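Local coordinates for heme utilization cystosolic carrier protein HutX (Pectobacterium carotovorum, PDB 2PH0) that probably carries heme within the cytosol as a dimeric member of the ChuX/HutX family of heme-utilization proteins, at residues T26-V31 against G130-K135; D46-V51 against T103-I108; S76-G81 against N94-H99; M116-A121 against S142-L147. One frame throughout, in Å; residues are numbered along the deposited sequence.

Contact 1 of 4, residues T26-V31 against G130-K135; sequences TSLFAV and GAAMFK
L28 and A132 meet methyl to methyl: L28 CD1 lies 3.5 Å from A132 CB, and the same methyl also lies 4.4 Å from K135 CE. With CG swung opposite the backbone N (chi1 -153°), the leucine reaches out from the first turn of helix 28-33 to the start of strand 132-137. A short alanine suits the spot because the branched leucine already fills the gap between the two backbones. The lysine stem gives L28 an apolar flank, while its NZ is carried on to a salt bridge with E18 of helix 17-23.

At the other end the grip is polar. The carbonyl of G130 accepts a hydrogen bond from F29 N, 2.9 Å from G130 O, with an N-H...O angle of 147° and the donor in the carbonyl plane. The CB atoms of S27, L28 and F29 pack against that oxygen from the helix side, each 3.6 Å from it. G130 has positive phi, a conformation easy for glycine, and lets S27 come close. The side chain of F29 touches the loop through CB alone; its ring leads away, to stack on H107 and meet F126 edge-to-face.

S27 is the N-cap of the helix. Its OG, set between the backbone N and the carbonyl carbon (chi1 67°), accepts from A30 N at 3.2 Å. The arrangement is a serine-capped helix N-terminus whose first-turn amide, F29 N, is satisfied by a carbonyl from the loop leading into a strand of the six-stranded antiparallel sheet.

Contact 2 of 4, residues D46-V51 against T103-I108; sequences DRFDQV and TSCQHI
Helix 48-55 packs its first turn on the six-stranded antiparallel sheet, where F48 and V51 meet C105, in the chain leading into strand 107-115, and I108 within it. The contact is apolar, with no hydrogen bond between the segments. I108 does most of the touching through its terminal methyl. Its CG1 branch lies opposite the carbonyl carbon and its chain is extended (chi2 -179°), which drives CD1 into the helix start, 3.8 Å from F48 CA. The same methyl meets V51 CG2 at 4.0 Å as the two side chains slide past each other in opposite directions. Beta-branched residues suit both sites, being compact and stiff.

F48 comes to C105 obliquely: its CD2 is 4.0 Å from C105 CB, and C105 SG stands 5.5 Å from the ring centroid, a Cys sulfur-aromatic contact. The ring also meets F125 and F134, and F48 is buried. Just ahead of I108 the strand carries a classic beta bulge, Q106 and H107 both facing F126. Beyond it I108 is directed to the helix and H107 away from it; the H107 ring stacks on F29.

At the helix start R47, the N-cap residue, holds Q50 side-on, NE and NH2 each 3.0 Å from Q50 OE1. That oxygen lies within 3° of the guanidinium plane, although NE approaches from well above the plane of the amide carbonyl.

Contact 3 of 4, residues S76-G81 against N94-H99; sequences SELPTG and NGLSGH
L96 and P79 form the tight part of the contact. P79 CD sits 3.7 Å from L96 CD2, the two side chains crossing at about a right angle, and P79 CG rests 3.5 Å from L96 O. The rigid, puckered proline ring thus sets CD against the leucine branch and CG against the carbonyl oxygen. L96 turns CG opposite its own backbone N (chi1 174°), which sends CD2 toward the loop. L78 sets off away from the strand and its side chain packs on W52 and I55 of helix 48-55, yet its CD1 still meets L96 CD2 at 4.1 Å.

S76 closes this apolar side. Its OG lies 3.7 Å from L96 CB and equally near CD2. The small side chain fits beside the leucine, but OG is buried without a polar partner anywhere in the model, which is probably unfavourable.

Toward solvent the fit is looser. E77 and N94 are both exposed and cross obliquely, their carboxylate and amide planes 51° apart, and E77 OE1 stays 4.0 Å from N94 ND2. A water sits between the segments instead: it accepts from N94 ND2 at 3.3 Å and gives a weak bond to E77 O.

G95, with positive phi, carries the chain from N94 into strand 96-101. That strand pairs antiparallel with a strand of the second subunit, where L96 also packs on F74 of that subunit. The arrangement is a connecting loop packed against an outer strand whose sheet runs on across the dimer interface.

Contact 4 of 4, residues M116-A121 against S142-L147; sequences MGMDTA and SHRQLL
Van der Waals contacts centre on L146, whose isobutyl end lies against strand 118-126. CD1 is 3.8 Å from A121 CB, an apolar touch, while the whole fork rests against the D119 carbonyl oxygen, L146 CD2 coming to 3.6 Å from D119 O. With CG opposite the carbonyl carbon (chi1 -69°) and the chain extended, both methyls reach across to the strand. A121 is short enough to leave the leucine room. L146 also packs on V151 and A121 on F154, both of helix 148-160.

A second, more exposed contact joins selenomethionine M118 to R144. The chain of M118 bends at its last torsion (chi3 88°), and its CE comes 3.5 Å from R144 O and 3.9 Å from R144 CB, the side chains crossing at about a right angle. The flexible chain lets CE reach alongside the arginine stem and the edge of its guanidinium, near the plane.

These residues lie where a loop returns from strand 132-137 toward helix 148-160 and passes over the beginning of strand 118-126. R144 takes a positive phi as the loop turns, and L147 is the N-cap position of the helix.

The two segments share no hydrogen bond directly, but R140 bonds to both R144 O and D119 O, bridging the loop and strand backbones. On the strand side the D119 carboxylate is held by a salt bridge to K114, and T120 OG1 bonds to R113 O.

Overall arrangement
Contacts 1, 2 and 4 share the six-stranded antiparallel sheet, through strands 132-137, 107-115 and 118-126, which lie side by side in it. Contacts 1 and 2, centres about 14 Å apart, touch, F29 packing on H107 and M133 on C105; their helices pack on opposite faces of the sheet. Contact 4 lies across the chain's centre from both, its centre about 23 Å from that of contact 1 and 26 Å from that of contact 2. Contact 3 belongs to the three-stranded sheet, centres about 17 Å from contact 2. Along the chain contact 1 encloses contact 2, which encloses contact 3, while contact 4 crosses contact 1. Contacts 1, 2 and 3 also reach the second subunit, linking core and dimer interface.

Contact 1 of 4, residues T26-V31 against G130-K135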
loop_
_atom_site.group_PDB
_atom_site.type_symbol
_atom_site.label_atom_id
_atom_site.label_comp_id
_atom_site.label_asym_id
_atom_site.label_seq_id
_atom_site.Cartn_x
_atom_site.Cartn_y
_atom_site.Cartn_z
ATOM N N THR B 26 -10.435 -2.028 -18.738
ATOM C CA THR B 26 -10.925 -0.787 -18.163
ATOM C C THR B 26 -10.446 -0.675 -16.718
ATOM O O THR B 26 -9.724 -1.544 -16.230
ATOM C CB THR B 26 -12.459 -0.734 -18.211
ATOM O OG1 THR B 26 -12.907 0.554 -17.777
ATOM C CG2 THR B 26 -13.054 -1.816 -17.316
ATOM N N SER B 27 -10.847 0.391 -16.037
ATOM C CA SER B 27 -10.432 0.607 -14.655
ATOM C C SER B 27 -11.276 -0.181 -13.657
ATOM O O SER B 27 -12.337 -0.715 -13.998
ATOM C CB SER B 27 -10.515 2.095 -14.307
ATOM O OG SER B 27 -11.867 2.535 -14.302
ATOM N N LEU B 28 -10.786 -0.251 -12.423
ATOM C CA LEU B 28 -11.489 -0.941 -11.354
ATOM C C LEU B 28 -12.781 -0.174 -11.057
ATOM O O LEU B 28 -13.826 -0.777 -10.778
ATOM C CB LEU B 28 -10.622 -0.991 -10.090
ATOM C CG LEU B 28 -10.835 -2.134 -9.088
ATOM C CD1 LEU B 28 -10.228 -1.739 -7.748
ATOM C CD2 LEU B 28 -12.306 -2.443 -8.911
ATOM N N PHE B 29 -12.729 1.154 -11.119
ATOM C CA PHE B 29 -13.937 1.923 -10.836
ATOM C C PHE B 29 -15.027 1.642 -11.860
ATOM O O PHE B 29 -16.213 1.607 -11.522
ATOM C CB PHE B 29 -13.676 3.428 -10.814
ATOM C CG PHE B 29 -14.908 4.236 -10.479
ATOM C CD1 PHE B 29 -15.496 4.136 -9.219
ATOM C CD2 PHE B 29 -15.503 5.058 -11.433
ATOM C CE1 PHE B 29 -16.659 4.840 -8.913
ATOM C CE2 PHE B 29 -16.667 5.768 -11.135
ATOM C CZ PHE B 29 -17.245 5.658 -9.872
ATOM N N ALA B 30 -14.624 1.459 -13.112
ATOM C CA ALA B 30 -15.582 1.177 -14.178
ATOM C C ALA B 30 -16.355 -0.099 -13.837
ATOM O O ALA B 30 -17.579 -0.158 -13.988
ATOM C CB ALA B 30 -14.851 1.022 -15.514
ATOM N N VAL B 31 -15.637 -1.112 -13.362
ATOM C CA VAL B 31 -16.257 -2.371 -12.982
ATOM C C VAL B 31 -17.192 -2.181 -11.789
ATOM O O VAL B 31 -18.324 -2.655 -11.804
ATOM C CB VAL B 31 -15.190 -3.429 -12.621
ATOM C CG1 VAL B 31 -15.853 -4.720 -12.202
ATOM C CG2 VAL B 31 -14.284 -3.666 -13.816
ATOM N N GLY B 130 -9.429 5.931 -11.598
ATOM C CA GLY B 130 -10.284 4.777 -11.384
ATOM C C GLY B 130 -9.636 3.581 -10.719
ATOM O O GLY B 130 -10.222 2.499 -10.696
ATOM N N ALA B 131 -8.431 3.762 -10.183
ATOM C CA ALA B 131 -7.738 2.677 -9.506
ATOM C C ALA B 131 -8.014 2.780 -8.011
ATOM O O ALA B 131 -8.309 3.861 -7.503
ATOM C CB ALA B 131 -6.239 2.762 -9.766
ATOM N N ALA B 132 -7.919 1.656 -7.307
ATOM C CA ALA B 132 -8.154 1.657 -5.867
ATOM C C ALA B 132 -6.924 2.159 -5.143
ATOM O O ALA B 132 -5.829 1.632 -5.345
ATOM C CB ALA B 132 -8.484 0.250 -5.384
HETATM N N MSE B 133 -7.093 3.185 -4.313
HETATM C CA MSE B 133 -5.975 3.713 -3.537
HETATM C C MSE B 133 -5.727 2.697 -2.426
HETATM O O MSE B 133 -4.584 2.389 -2.076
HETATM C CB MSE B 133 -6.349 5.081 -2.977
HETATM C CG MSE B 133 -6.514 6.122 -4.071
HETATM SE SE MSE B 133 -7.401 7.722 -3.480
HETATM C CE MSE B 133 -6.447 7.984 -1.819
ATOM N N PHE B 134 -6.819 2.170 -1.886
ATOM C CA PHE B 134 -6.778 1.144 -0.857
ATOM C C PHE B 134 -8.201 0.666 -0.609
ATOM O O PHE B 134 -9.162 1.270 -1.093
ATOM C CB PHE B 134 -6.147 1.651 0.459
ATOM C CG PHE B 134 -6.632 3.001 0.900
ATOM C CD1 PHE B 134 -5.985 4.155 0.477
ATOM C CD2 PHE B 134 -7.747 3.123 1.725
ATOM C CE1 PHE B 134 -6.442 5.414 0.865
ATOM C CE2 PHE B 134 -8.212 4.379 2.118
ATOM C CZ PHE B 134 -7.560 5.525 1.686
ATOM N N LYS B 135 -8.332 -0.424 0.131
ATOM C CA LYS B 135 -9.650 -0.977 0.426
ATOM C C LYS B 135 -9.699 -1.325 1.895
ATOM O O LYS B 135 -8.666 -1.608 2.504
ATOM C CB LYS B 135 -9.880 -2.262 -0.367
ATOM C CG LYS B 135 -9.596 -2.186 -1.852
ATOM C CD LYS B 135 -9.833 -3.560 -2.458
ATOM C CE LYS B 135 -9.394 -3.635 -3.906
ATOM N NZ LYS B 135 -9.548 -5.026 -4.406
#

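Contact 2 of 4, residues D46-V51 against T103-I108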
loop_
_atom_site.group_PDB
_atom_site.type_symbol
_atom_site.label_atom_id
_atom_site.label_comp_id
_atom_site.label_asym_id
_atom_site.label_seq_id
_atom_site.Cartn_x
_atom_site.Cartn_y
_atom_site.Cartn_z
ATOM N N ASP B 46 -15.574 13.435 -2.026
ATOM C CA ASP B 46 -15.774 14.558 -1.123
ATOM C C ASP B 46 -16.219 14.136 0.278
ATOM O O ASP B 46 -16.118 14.913 1.223
ATOM C CB ASP B 46 -16.808 15.514 -1.731
ATOM C CG ASP B 46 -16.835 16.860 -1.042
ATOM O OD1 ASP B 46 -15.788 17.542 -1.033
ATOM O OD2 ASP B 46 -17.904 17.237 -0.515
ATOM N N ARG B 47 -16.701 12.905 0.414
ATOM C CA ARG B 47 -17.159 12.403 1.707
ATOM C C ARG B 47 -16.072 11.623 2.442
ATOM O O ARG B 47 -16.337 10.996 3.467
ATOM C CB ARG B 47 -18.381 11.491 1.518
ATOM C CG ARG B 47 -19.549 12.120 0.754
ATOM C CD ARG B 47 -20.090 13.358 1.457
ATOM N NE ARG B 47 -20.903 13.041 2.630
ATOM C CZ ARG B 47 -22.190 12.709 2.582
ATOM N NH1 ARG B 47 -22.821 12.648 1.417
ATOM N NH2 ARG B 47 -22.851 12.443 3.702
ATOM N N PHE B 48 -14.847 11.674 1.927
ATOM C CA PHE B 48 -13.733 10.938 2.519
ATOM C C PHE B 48 -13.553 11.046 4.031
ATOM O O PHE B 48 -13.434 10.029 4.714
ATOM C CB PHE B 48 -12.424 11.326 1.824
ATOM C CG PHE B 48 -11.218 10.597 2.352
ATOM C CD1 PHE B 48 -10.531 11.072 3.468
ATOM C CD2 PHE B 48 -10.780 9.422 1.745
ATOM C CE1 PHE B 48 -9.427 10.389 3.974
ATOM C CE2 PHE B 48 -9.677 8.731 2.242
ATOM C CZ PHE B 48 -9.000 9.217 3.358
ATOM N N ASP B 49 -13.515 12.265 4.557
ATOM C CA ASP B 49 -13.315 12.447 5.989
ATOM C C ASP B 49 -14.439 11.852 6.825
ATOM O O ASP B 49 -14.202 11.273 7.888
ATOM C CB ASP B 49 -13.157 13.936 6.311
ATOM C CG ASP B 49 -12.058 14.587 5.500
ATOM O OD1 ASP B 49 -10.988 13.954 5.344
ATOM O OD2 ASP B 49 -12.260 15.724 5.023
ATOM N N GLN B 50 -15.665 12.015 6.347
ATOM C CA GLN B 50 -16.828 11.488 7.036
ATOM C C GLN B 50 -16.702 9.970 7.095
ATOM O O GLN B 50 -16.910 9.350 8.139
ATOM C CB GLN B 50 -18.092 11.869 6.269
ATOM C CG GLN B 50 -19.388 11.497 6.964
ATOM C CD GLN B 50 -20.600 11.875 6.139
ATOM O OE1 GLN B 50 -20.693 12.995 5.639
ATOM N NE2 GLN B 50 -21.538 10.944 5.997
ATOM N N VAL B 51 -16.351 9.382 5.958
ATOM C CA VAL B 51 -16.196 7.937 5.858
ATOM C C VAL B 51 -15.051 7.397 6.710
ATOM O O VAL B 51 -15.235 6.466 7.485
ATOM C CB VAL B 51 -15.992 7.522 4.381
ATOM C CG1 VAL B 51 -15.565 6.046 4.287
ATOM C CG2 VAL B 51 -17.275 7.762 3.606
ATOM N N THR B 103 -6.620 15.524 -2.197
ATOM C CA THR B 103 -7.301 15.686 -3.478
ATOM C C THR B 103 -7.423 14.402 -4.299
ATOM O O THR B 103 -8.108 14.375 -5.324
ATOM C CB THR B 103 -6.559 16.716 -4.359
ATOM O OG1 THR B 103 -7.323 16.975 -5.545
ATOM C CG2 THR B 103 -5.182 16.170 -4.766
ATOM N N SER B 104 -6.771 13.338 -3.855
ATOM C CA SER B 104 -6.772 12.102 -4.625
ATOM C C SER B 104 -8.062 11.298 -4.718
ATOM O O SER B 104 -8.390 10.781 -5.790
ATOM C CB SER B 104 -5.646 11.190 -4.131
ATOM O OG SER B 104 -4.387 11.731 -4.485
ATOM N N CYS B 105 -8.803 11.198 -3.623
ATOM C CA CYS B 105 -10.028 10.395 -3.655
ATOM C C CYS B 105 -11.187 11.049 -4.399
ATOM O O CYS B 105 -11.680 12.100 -4.005
ATOM C CB CYS B 105 -10.459 10.029 -2.240
ATOM S SG CYS B 105 -11.857 8.870 -2.223
ATOM N N GLN B 106 -11.626 10.409 -5.476
ATOM C CA GLN B 106 -12.721 10.937 -6.283
ATOM C C GLN B 106 -14.003 10.118 -6.172
ATOM O O GLN B 106 -15.100 10.619 -6.456
ATOM C CB GLN B 106 -12.300 11.017 -7.753
ATOM C CG GLN B 106 -11.214 12.035 -8.042
ATOM C CD GLN B 106 -11.570 13.430 -7.561
ATOM O OE1 GLN B 106 -12.601 13.985 -7.941
ATOM N NE2 GLN B 106 -10.712 14.006 -6.720
ATOM N N HIS B 107 -13.868 8.862 -5.762
ATOM C CA HIS B 107 -15.019 7.975 -5.626
ATOM C C HIS B 107 -14.835 7.023 -4.454
ATOM O O HIS B 107 -13.714 6.622 -4.127
ATOM C CB HIS B 107 -15.210 7.144 -6.898
ATOM C CG HIS B 107 -15.444 7.962 -8.131
ATOM N ND1 HIS B 107 -16.595 8.692 -8.335
ATOM C CD2 HIS B 107 -14.668 8.169 -9.220
ATOM C CE1 HIS B 107 -16.517 9.314 -9.498
ATOM N NE2 HIS B 107 -15.359 9.014 -10.055
ATOM N N ILE B 108 -15.943 6.673 -3.811
ATOM C CA ILE B 108 -15.908 5.741 -2.694
ATOM C C ILE B 108 -17.021 4.736 -2.946
ATOM O O ILE B 108 -18.124 5.109 -3.352
ATOM C CB ILE B 108 -16.143 6.448 -1.343
ATOM C CG1 ILE B 108 -15.034 7.479 -1.092
ATOM C CG2 ILE B 108 -16.157 5.419 -0.211
ATOM C CD1 ILE B 108 -15.159 8.234 0.231
#

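Contact 3 of 4, residues S76-G81 against N94-H99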
loop_
_atom_site.group_PDB
_atom_site.type_symbol
_atom_site.label_atom_id
_atom_site.label_comp_id
_atom_site.label_asym_id
_atom_site.label_seq_id
_atom_site.Cartn_x
_atom_site.Cartn_y
_atom_site.Cartn_z
ATOM N N SER B 76 -6.000 -4.083 11.720
ATOM C CA SER B 76 -5.915 -3.210 12.878
ATOM C C SER B 76 -7.062 -2.226 12.861
ATOM O O SER B 76 -7.822 -2.153 11.890
ATOM C CB SER B 76 -4.589 -2.440 12.890
ATOM O OG SER B 76 -4.486 -1.592 11.764
ATOM N N GLU B 77 -7.184 -1.480 13.953
ATOM C CA GLU B 77 -8.214 -0.468 14.095
ATOM C C GLU B 77 -7.700 0.669 13.226
ATOM O O GLU B 77 -6.519 0.993 13.267
ATOM C CB GLU B 77 -8.301 -0.050 15.568
ATOM C CG GLU B 77 -9.342 0.997 15.912
ATOM C CD GLU B 77 -9.399 1.260 17.413
ATOM O OE1 GLU B 77 -8.335 1.529 18.012
ATOM O OE2 GLU B 77 -10.498 1.197 17.994
ATOM N N LEU B 78 -8.571 1.258 12.421
ATOM C CA LEU B 78 -8.162 2.343 11.544
ATOM C C LEU B 78 -7.756 3.572 12.360
ATOM O O LEU B 78 -8.525 4.076 13.176
ATOM C CB LEU B 78 -9.309 2.689 10.594
ATOM C CG LEU B 78 -8.907 3.184 9.204
ATOM C CD1 LEU B 78 -8.059 2.128 8.503
ATOM C CD2 LEU B 78 -10.151 3.496 8.398
ATOM N N PRO B 79 -6.526 4.063 12.163
ATOM C CA PRO B 79 -6.106 5.238 12.925
ATOM C C PRO B 79 -6.784 6.515 12.452
ATOM O O PRO B 79 -7.084 6.667 11.275
ATOM C CB PRO B 79 -4.595 5.269 12.701
ATOM C CG PRO B 79 -4.453 4.687 11.334
ATOM C CD PRO B 79 -5.406 3.519 11.374
ATOM N N THR B 80 -7.029 7.432 13.379
ATOM C CA THR B 80 -7.643 8.704 13.024
ATOM C C THR B 80 -6.540 9.603 12.458
ATOM O O THR B 80 -5.354 9.291 12.587
ATOM C CB THR B 80 -8.278 9.370 14.259
ATOM O OG1 THR B 80 -7.337 9.371 15.337
ATOM C CG2 THR B 80 -9.524 8.604 14.692
ATOM N N GLY B 81 -6.911 10.711 11.828
ATOM C CA GLY B 81 -5.894 11.586 11.275
ATOM C C GLY B 81 -6.256 13.057 11.203
ATOM O O GLY B 81 -7.399 13.440 11.451
ATOM N N ASN B 94 -1.106 1.174 16.415
ATOM C CA ASN B 94 -1.274 -0.266 16.274
ATOM C C ASN B 94 -0.506 -0.847 15.088
ATOM O O ASN B 94 -0.818 -1.939 14.614
ATOM C CB ASN B 94 -2.759 -0.619 16.151
ATOM C CG ASN B 94 -3.522 -0.391 17.439
ATOM O OD1 ASN B 94 -3.175 -0.945 18.483
ATOM N ND2 ASN B 94 -4.571 0.423 17.374
ATOM N N GLY B 95 0.496 -0.112 14.613
ATOM C CA GLY B 95 1.299 -0.599 13.503
ATOM C C GLY B 95 0.953 -0.005 12.153
ATOM O O GLY B 95 1.715 -0.139 11.200
ATOM N N LEU B 96 -0.200 0.647 12.061
ATOM C CA LEU B 96 -0.621 1.250 10.803
ATOM C C LEU B 96 -0.572 2.768 10.865
ATOM O O LEU B 96 -1.179 3.378 11.741
ATOM C CB LEU B 96 -2.043 0.807 10.456
ATOM C CG LEU B 96 -2.707 1.454 9.237
ATOM C CD1 LEU B 96 -1.918 1.138 7.979
ATOM C CD2 LEU B 96 -4.136 0.935 9.107
ATOM N N SER B 97 0.163 3.376 9.942
ATOM C CA SER B 97 0.254 4.827 9.874
ATOM C C SER B 97 0.402 5.214 8.410
ATOM O O SER B 97 0.282 4.363 7.528
ATOM C CB SER B 97 1.441 5.351 10.690
ATOM O OG SER B 97 2.675 4.842 10.210
ATOM N N GLY B 98 0.644 6.490 8.148
ATOM C CA GLY B 98 0.790 6.916 6.770
ATOM C C GLY B 98 0.225 8.286 6.467
ATOM O O GLY B 98 -0.208 9.025 7.364
ATOM N N HIS B 99 0.208 8.610 5.179
ATOM C CA HIS B 99 -0.258 9.900 4.699
ATOM C C HIS B 99 -1.078 9.675 3.444
ATOM O O HIS B 99 -0.600 9.056 2.497
ATOM C CB HIS B 99 0.952 10.768 4.364
ATOM C CG HIS B 99 1.971 10.821 5.460
ATOM N ND1 HIS B 99 1.860 11.673 6.538
ATOM C CD2 HIS B 99 3.086 10.082 5.677
ATOM C CE1 HIS B 99 2.861 11.455 7.372
ATOM N NE2 HIS B 99 3.618 10.496 6.874
HETATM O O HOH W 1 -4.390 2.886 15.201
#

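Contact 4 of 4, residues M116-A121 against S142-L147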
loop_
_atom_site.group_PDB
_atom_site.type_symbol
_atom_site.label_atom_id
_atom_site.label_comp_id
_atom_site.label_asym_id
_atom_site.label_seq_id
_atom_site.Cartn_x
_atom_site.Cartn_y
_atom_site.Cartn_z
HETATM N N MSE B 116 -14.614 -16.073 -3.270
HETATM C CA MSE B 116 -14.209 -17.421 -2.905
HETATM C C MSE B 116 -15.342 -18.088 -2.130
HETATM O O MSE B 116 -15.103 -18.915 -1.251
HETATM C CB MSE B 116 -12.949 -17.382 -2.037
HETATM C CG MSE B 116 -11.737 -16.762 -2.708
HETATM SE SE MSE B 116 -11.093 -17.815 -4.179
HETATM C CE MSE B 116 -10.233 -19.223 -3.170
ATOM N N GLY B 117 -16.574 -17.698 -2.447
ATOM C CA GLY B 117 -17.736 -18.279 -1.797
ATOM C C GLY B 117 -18.170 -17.708 -0.458
ATOM O O GLY B 117 -19.181 -18.139 0.095
HETATM N N MSE B 118 -17.427 -16.739 0.070
HETATM C CA MSE B 118 -17.789 -16.151 1.354
HETATM C C MSE B 118 -18.232 -14.702 1.231
HETATM O O MSE B 118 -17.692 -13.948 0.424
HETATM C CB MSE B 118 -16.614 -16.237 2.325
HETATM C CG MSE B 118 -16.212 -17.653 2.674
HETATM SE SE MSE B 118 -14.800 -17.659 3.964
HETATM C CE MSE B 118 -15.861 -17.626 5.575
ATOM N N ASP B 119 -19.221 -14.321 2.034
ATOM C CA ASP B 119 -19.723 -12.953 2.020
ATOM C C ASP B 119 -18.630 -11.993 2.463
ATOM O O ASP B 119 -17.963 -12.222 3.470
ATOM C CB ASP B 119 -20.923 -12.804 2.956
ATOM C CG ASP B 119 -22.141 -13.556 2.469
ATOM O OD1 ASP B 119 -22.411 -13.529 1.252
ATOM O OD2 ASP B 119 -22.837 -14.164 3.306
ATOM N N THR B 120 -18.449 -10.919 1.702
ATOM C CA THR B 120 -17.441 -9.924 2.034
ATOM C C THR B 120 -18.064 -8.541 1.941
ATOM O O THR B 120 -19.029 -8.323 1.208
ATOM C CB THR B 120 -16.212 -10.009 1.086
ATOM O OG1 THR B 120 -16.545 -9.485 -0.206
ATOM C CG2 THR B 120 -15.765 -11.462 0.932
ATOM N N ALA B 121 -17.518 -7.610 2.713
ATOM C CA ALA B 121 -17.993 -6.239 2.725
ATOM C C ALA B 121 -16.766 -5.347 2.748
ATOM O O ALA B 121 -15.934 -5.452 3.653
ATOM C CB ALA B 121 -18.842 -5.982 3.959
ATOM N N SER B 142 -16.916 -15.741 15.186
ATOM C CA SER B 142 -16.611 -17.139 15.462
ATOM C C SER B 142 -17.407 -18.116 14.598
ATOM O O SER B 142 -17.126 -19.315 14.587
ATOM C CB SER B 142 -16.846 -17.443 16.945
ATOM O OG SER B 142 -18.209 -17.275 17.297
ATOM N N HIS B 143 -18.402 -17.601 13.878
ATOM C CA HIS B 143 -19.235 -18.422 12.995
ATOM C C HIS B 143 -18.740 -18.278 11.554
ATOM O O HIS B 143 -19.337 -18.826 10.631
ATOM C CB HIS B 143 -20.694 -17.945 13.046
ATOM C CG HIS B 143 -21.344 -18.085 14.386
ATOM N ND1 HIS B 143 -21.879 -19.275 14.835
ATOM C CD2 HIS B 143 -21.568 -17.179 15.368
ATOM C CE1 HIS B 143 -22.407 -19.094 16.033
ATOM N NE2 HIS B 143 -22.231 -17.832 16.379
ATOM N N ARG B 144 -17.648 -17.537 11.377
ATOM C CA ARG B 144 -17.064 -17.253 10.062
ATOM C C ARG B 144 -17.966 -16.306 9.264
ATOM O O ARG B 144 -17.827 -16.165 8.050
ATOM C CB ARG B 144 -16.812 -18.538 9.262
ATOM C CG ARG B 144 -15.671 -19.395 9.800
ATOM C CD ARG B 144 -15.132 -20.310 8.706
ATOM N NE ARG B 144 -16.195 -21.111 8.106
ATOM C CZ ARG B 144 -16.613 -22.282 8.581
ATOM N NH1 ARG B 144 -16.051 -22.802 9.665
ATOM N NH2 ARG B 144 -17.606 -22.925 7.976
ATOM N N GLN B 145 -18.891 -15.657 9.964
ATOM C CA GLN B 145 -19.809 -14.699 9.354
ATOM C C GLN B 145 -19.226 -13.307 9.565
ATOM O O GLN B 145 -18.419 -13.107 10.469
ATOM C CB GLN B 145 -21.171 -14.763 10.046
ATOM C CG GLN B 145 -21.829 -16.132 10.015
ATOM C CD GLN B 145 -22.491 -16.432 8.686
ATOM O OE1 GLN B 145 -22.365 -15.669 7.726
ATOM N NE2 GLN B 145 -23.203 -17.552 8.622
ATOM N N LEU B 146 -19.629 -12.341 8.743
ATOM C CA LEU B 146 -19.139 -10.973 8.913
ATOM C C LEU B 146 -19.635 -10.436 10.254
ATOM O O LEU B 146 -20.774 -10.688 10.650
ATOM C CB LEU B 146 -19.655 -10.071 7.780
ATOM C CG LEU B 146 -19.107 -10.323 6.372
ATOM C CD1 LEU B 146 -19.818 -9.424 5.353
ATOM C CD2 LEU B 146 -17.606 -10.051 6.367
ATOM N N LEU B 147 -18.783 -9.700 10.961
ATOM C CA LEU B 147 -19.166 -9.126 12.252
ATOM C C LEU B 147 -20.473 -8.342 12.117
ATOM O O LEU B 147 -20.515 -7.321 11.441
ATOM C CB LEU B 147 -18.041 -8.215 12.756
ATOM C CG LEU B 147 -16.793 -8.964 13.234
ATOM C CD1 LEU B 147 -15.588 -8.031 13.317
ATOM C CD2 LEU B 147 -17.102 -9.597 14.584
#